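Local coordinates for protein class I SAM-dependent methyltransferase (Silicibacter pomeroyi DSS-3, PDB 3CVO) that is of unknown function but, with its Rossmann fold, is probably a class I methyltransferase that uses S-adenosylmethionine as methyl donor, at residues A[131-143]-A[158-170]. Residues are numbered along the deposited sequence; the frame is centred on the assembly and turned at random.
Sequences RFRVGCALATAFS and RRWQHQVEEFLGA
Helix 133-143 packs side by side with segment 158-170, which ends in the short helix 165-168, the backbones approaching to 6.0 Å between the CA atoms of Val134 and Gln161 and 6.5 Å between those of Ala141 and Leu168. Both belong to the Rossmann-like methyltransferase fold, where they follow strands 125-128 and 148-152 respectively, and Phe180 and Val182 of strand 177-182 back the seam at Val164, Ala141 and Leu168. Val134 sets its two methyls apart: CG1, anti to the backbone N (chi1 174°), meets Gln163 CG, while CG2 lies 3.5 Å from Trp160 NE1. In the middle, Leu168 spreads its methyls over one helix turn, CD2 against Ala137 CB and CD1 between Ala137 O and Ala141 CB (3.7 Å to the latter). Farther on, Phe142 presents its edge to Phe167 in a T-shaped stack, centroids 5.0 Å apart and planes at 68°, with Phe142 CZ over the centre of the Phe167 ring; Glu166 CG covers the opposite face. Leu138 CD2 touches Phe167 CD2 at 3.7 Å. Alanine at Phe167 would probably open a gap beside the Phe142 edge and leave Leu138 CD2 little beyond CB to rest on. At the other end, one water accepts from Val134 N at 3.1 Å and from Trp160 NE1 at 3.0 Å, lying in the indole plane.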
loop_
_atom_site.group_PDB
_atom_site.type_symbol
_atom_site.label_atom_id
_atom_site.label_comp_id
_atom_site.label_asym_id
_atom_site.label_seq_id
_atom_site.Cartn_x
_atom_site.Cartn_y
_atom_site.Cartn_z
ATOM N N ARG A 131 10.558 0.937 14.115
ATOM C CA ARG A 131 9.833 -0.211 13.578
ATOM C C ARG A 131 9.613 -0.019 12.074
ATOM O O ARG A 131 9.879 1.035 11.534
ATOM C CB ARG A 131 8.487 -0.367 14.262
ATOM C CG ARG A 131 8.568 -0.623 15.787
ATOM C CD ARG A 131 9.055 -2.026 16.081
ATOM N NE ARG A 131 10.493 -2.028 16.258
ATOM C CZ ARG A 131 11.308 -2.921 15.728
ATOM N NH1 ARG A 131 10.831 -3.877 14.950
ATOM N NH2 ARG A 131 12.607 -2.841 15.965
ATOM N N PHE A 132 9.107 -1.041 11.431
ATOM C CA PHE A 132 8.854 -1.014 9.988
ATOM C C PHE A 132 10.014 -0.421 9.230
ATOM O O PHE A 132 9.786 0.404 8.328
ATOM C CB PHE A 132 7.630 -0.201 9.622
ATOM C CG PHE A 132 6.399 -0.587 10.374
ATOM C CD1 PHE A 132 5.575 -1.595 9.913
ATOM C CD2 PHE A 132 6.077 0.049 11.550
ATOM C CE1 PHE A 132 4.421 -1.983 10.634
ATOM C CE2 PHE A 132 4.921 -0.322 12.281
ATOM C CZ PHE A 132 4.094 -1.349 11.794
ATOM N N ARG A 133 11.230 -0.854 9.532
ATOM C CA ARG A 133 12.430 -0.131 9.014
ATOM C C ARG A 133 12.463 -0.047 7.480
ATOM O O ARG A 133 12.708 1.008 6.886
ATOM C CB ARG A 133 13.726 -0.721 9.535
ATOM C CG ARG A 133 13.875 -0.476 11.014
ATOM C CD ARG A 133 15.261 -0.678 11.549
ATOM N NE ARG A 133 15.218 -0.444 12.974
ATOM C CZ ARG A 133 16.262 -0.392 13.793
ATOM N NH1 ARG A 133 17.515 -0.528 13.362
ATOM N NH2 ARG A 133 16.021 -0.182 15.069
ATOM N N VAL A 134 12.265 -1.185 6.829
ATOM C CA VAL A 134 12.192 -1.172 5.349
ATOM C C VAL A 134 11.092 -0.242 4.832
ATOM O O VAL A 134 11.311 0.562 3.920
ATOM C CB VAL A 134 12.125 -2.592 4.726
ATOM C CG1 VAL A 134 11.898 -2.477 3.178
ATOM C CG2 VAL A 134 13.400 -3.341 5.057
ATOM N N GLY A 135 9.947 -0.278 5.483
ATOM C CA GLY A 135 8.804 0.536 5.105
ATOM C C GLY A 135 9.096 2.030 5.217
ATOM O O GLY A 135 8.694 2.810 4.379
ATOM N N CYS A 136 9.815 2.399 6.268
ATOM C CA CYS A 136 10.152 3.797 6.543
ATOM C C CYS A 136 11.164 4.282 5.496
ATOM O O CYS A 136 11.119 5.428 5.014
ATOM C CB CYS A 136 10.759 3.965 7.906
ATOM S SG CYS A 136 9.638 3.624 9.299
ATOM N N ALA A 137 12.063 3.393 5.128
ATOM C CA ALA A 137 13.076 3.749 4.145
ATOM C C ALA A 137 12.444 4.034 2.778
ATOM O O ALA A 137 12.754 5.040 2.087
ATOM C CB ALA A 137 14.183 2.657 4.040
ATOM N N LEU A 138 11.547 3.139 2.395
ATOM C CA LEU A 138 10.768 3.288 1.135
ATOM C C LEU A 138 9.825 4.473 1.157
ATOM O O LEU A 138 9.731 5.177 0.179
ATOM C CB LEU A 138 10.022 1.994 0.744
ATOM C CG LEU A 138 10.930 0.785 0.466
ATOM C CD1 LEU A 138 9.997 -0.382 -0.010
ATOM C CD2 LEU A 138 12.055 1.070 -0.480
ATOM N N ALA A 139 9.160 4.690 2.277
ATOM C CA ALA A 139 8.286 5.836 2.462
ATOM C C ALA A 139 9.044 7.134 2.179
ATOM O O ALA A 139 8.565 7.976 1.459
ATOM C CB ALA A 139 7.684 5.841 3.854
ATOM N N THR A 140 10.295 7.187 2.636
ATOM C CA THR A 140 11.115 8.369 2.454
ATOM C C THR A 140 11.399 8.510 0.975
ATOM O O THR A 140 11.187 9.567 0.393
ATOM C CB THR A 140 12.429 8.264 3.261
ATOM O OG1 THR A 140 12.096 8.174 4.647
ATOM C CG2 THR A 140 13.362 9.457 3.005
ATOM N N ALA A 141 11.833 7.415 0.353
ATOM C CA ALA A 141 12.268 7.451 -1.064
ATOM C C ALA A 141 11.129 7.925 -1.930
ATOM O O ALA A 141 11.299 8.704 -2.857
ATOM C CB ALA A 141 12.752 6.069 -1.563
ATOM N N PHE A 142 9.937 7.445 -1.610
ATOM C CA PHE A 142 8.807 7.741 -2.503
ATOM C C PHE A 142 8.146 9.083 -2.167
ATOM O O PHE A 142 7.437 9.621 -2.989
ATOM C CB PHE A 142 7.762 6.641 -2.447
ATOM C CG PHE A 142 8.253 5.324 -2.936
ATOM C CD1 PHE A 142 8.947 5.232 -4.106
ATOM C CD2 PHE A 142 7.965 4.178 -2.232
ATOM C CE1 PHE A 142 9.399 4.034 -4.549
ATOM C CE2 PHE A 142 8.372 2.974 -2.695
ATOM C CZ PHE A 142 9.116 2.908 -3.860
ATOM N N SER A 143 8.444 9.637 -0.996
ATOM C CA SER A 143 7.705 10.830 -0.486
ATOM C C SER A 143 8.468 12.159 -0.612
ATOM O O SER A 143 7.893 13.257 -0.630
ATOM C CB SER A 143 7.282 10.635 0.960
ATOM O OG SER A 143 6.363 9.564 1.135
ATOM N N ARG A 158 19.451 -7.797 8.829
ATOM C CA ARG A 158 18.659 -8.729 7.992
ATOM C C ARG A 158 18.993 -8.603 6.515
ATOM O O ARG A 158 19.658 -7.663 6.077
ATOM C CB ARG A 158 17.150 -8.527 8.169
ATOM C CG ARG A 158 16.631 -8.680 9.592
ATOM C CD ARG A 158 15.095 -8.612 9.650
ATOM N NE ARG A 158 14.434 -9.770 9.035
ATOM C CZ ARG A 158 13.513 -9.695 8.075
ATOM N N ARG A 159 18.494 -9.581 5.774
ATOM C CA ARG A 159 18.724 -9.707 4.325
ATOM C C ARG A 159 17.473 -9.308 3.566
ATOM O O ARG A 159 17.464 -9.215 2.342
ATOM C CB ARG A 159 19.085 -11.145 3.965
ATOM N N TRP A 160 16.414 -9.111 4.344
ATOM C CA TRP A 160 15.071 -8.707 3.854
ATOM C C TRP A 160 15.196 -7.217 3.637
ATOM O O TRP A 160 14.397 -6.568 2.942
ATOM C CB TRP A 160 13.957 -9.078 4.872
ATOM C CG TRP A 160 12.938 -7.991 5.263
ATOM C CD1 TRP A 160 13.084 -7.046 6.252
ATOM C CD2 TRP A 160 11.613 -7.779 4.710
ATOM N NE1 TRP A 160 11.948 -6.258 6.339
ATOM C CE2 TRP A 160 11.035 -6.681 5.404
ATOM C CE3 TRP A 160 10.867 -8.399 3.699
ATOM C CZ2 TRP A 160 9.744 -6.198 5.117
ATOM C CZ3 TRP A 160 9.572 -7.910 3.419
ATOM C CH2 TRP A 160 9.032 -6.832 4.131
ATOM N N GLN A 161 16.275 -6.711 4.216
ATOM C CA GLN A 161 16.495 -5.289 4.284
ATOM C C GLN A 161 17.089 -4.823 2.948
ATOM O O GLN A 161 16.885 -3.683 2.537
ATOM C CB GLN A 161 17.321 -4.890 5.532
ATOM C CG GLN A 161 16.394 -4.996 6.759
ATOM C CD GLN A 161 17.003 -4.599 8.090
ATOM O OE1 GLN A 161 18.225 -4.492 8.230
ATOM N NE2 GLN A 161 16.131 -4.405 9.103
ATOM N N HIS A 162 17.788 -5.698 2.241
ATOM C CA HIS A 162 18.641 -5.177 1.194
ATOM C C HIS A 162 17.870 -4.814 -0.100
ATOM O O HIS A 162 18.456 -4.281 -1.036
ATOM C CB HIS A 162 19.822 -6.090 0.998
ATOM C CG HIS A 162 20.793 -6.031 2.141
ATOM N ND1 HIS A 162 20.642 -6.782 3.292
ATOM C CD2 HIS A 162 21.909 -5.286 2.325
ATOM C CE1 HIS A 162 21.626 -6.509 4.129
ATOM N NE2 HIS A 162 22.410 -5.609 3.566
ATOM N N GLN A 163 16.540 -5.047 -0.044
ATOM C CA GLN A 163 15.474 -4.666 -1.074
ATOM C C GLN A 163 15.254 -3.104 -1.056
ATOM O O GLN A 163 14.618 -2.464 -1.891
ATOM C CB GLN A 163 14.130 -5.377 -0.762
ATOM C CG GLN A 163 13.202 -4.645 0.232
ATOM C CD GLN A 163 11.920 -5.423 0.646
ATOM O OE1 GLN A 163 10.835 -5.237 0.068
ATOM N NE2 GLN A 163 12.053 -6.279 1.652
ATOM N N VAL A 164 15.845 -2.540 -0.033
ATOM C CA VAL A 164 16.003 -1.095 0.167
ATOM C C VAL A 164 16.843 -0.497 -0.988
ATOM O O VAL A 164 16.594 0.603 -1.461
ATOM C CB VAL A 164 16.738 -0.880 1.575
ATOM C CG1 VAL A 164 17.141 0.524 1.821
ATOM C CG2 VAL A 164 15.831 -1.409 2.716
ATOM N N GLU A 165 17.865 -1.223 -1.414
ATOM C CA GLU A 165 18.877 -0.633 -2.296
ATOM C C GLU A 165 18.290 -0.375 -3.690
ATOM O O GLU A 165 18.736 0.514 -4.436
ATOM C CB GLU A 165 20.138 -1.503 -2.336
ATOM C CG GLU A 165 20.756 -1.574 -0.994
ATOM C CD GLU A 165 22.034 -2.390 -0.928
ATOM O OE1 GLU A 165 22.634 -2.658 -1.971
ATOM O OE2 GLU A 165 22.434 -2.749 0.193
ATOM N N GLU A 166 17.238 -1.112 -4.001
ATOM C CA GLU A 166 16.594 -0.940 -5.316
ATOM C C GLU A 166 16.173 0.509 -5.496
ATOM O O GLU A 166 16.251 1.095 -6.603
ATOM C CB GLU A 166 15.365 -1.821 -5.486
ATOM C CG GLU A 166 14.717 -1.562 -6.836
ATOM C CD GLU A 166 13.488 -2.386 -7.160
ATOM O OE1 GLU A 166 13.048 -3.190 -6.306
ATOM O OE2 GLU A 166 12.967 -2.193 -8.302
ATOM N N PHE A 167 15.722 1.102 -4.399
ATOM C CA PHE A 167 15.202 2.478 -4.433
ATOM C C PHE A 167 16.086 3.542 -3.786
ATOM O O PHE A 167 16.005 4.720 -4.146
ATOM C CB PHE A 167 13.806 2.516 -3.846
ATOM C CG PHE A 167 12.822 1.699 -4.634
ATOM C CD1 PHE A 167 12.418 2.114 -5.900
ATOM C CD2 PHE A 167 12.326 0.526 -4.129
ATOM C CE1 PHE A 167 11.541 1.361 -6.662
ATOM C CE2 PHE A 167 11.419 -0.222 -4.847
ATOM C CZ PHE A 167 11.010 0.195 -6.124
ATOM N N LEU A 168 16.914 3.139 -2.829
ATOM C CA LEU A 168 17.748 4.074 -2.069
ATOM C C LEU A 168 19.164 4.148 -2.631
ATOM O O LEU A 168 19.954 5.055 -2.325
ATOM C CB LEU A 168 17.758 3.703 -0.555
ATOM C CG LEU A 168 16.561 4.321 0.173
ATOM C CD1 LEU A 168 15.220 3.649 -0.205
ATOM C CD2 LEU A 168 16.797 4.220 1.709
ATOM N N GLY A 169 19.444 3.166 -3.469
ATOM C CA GLY A 169 20.761 2.937 -4.012
ATOM C C GLY A 169 21.735 2.244 -3.064
ATOM O O GLY A 169 21.352 1.743 -2.041
ATOM N N ALA A 170 23.008 2.267 -3.431
ATOM C CA ALA A 170 24.077 1.594 -2.656
ATOM C C ALA A 170 24.404 2.399 -1.406
ATOM O O ALA A 170 24.606 3.607 -1.485
ATOM C CB ALA A 170 25.350 1.392 -3.513
HETATM O O HOH W 1 11.709 -3.881 8.198
#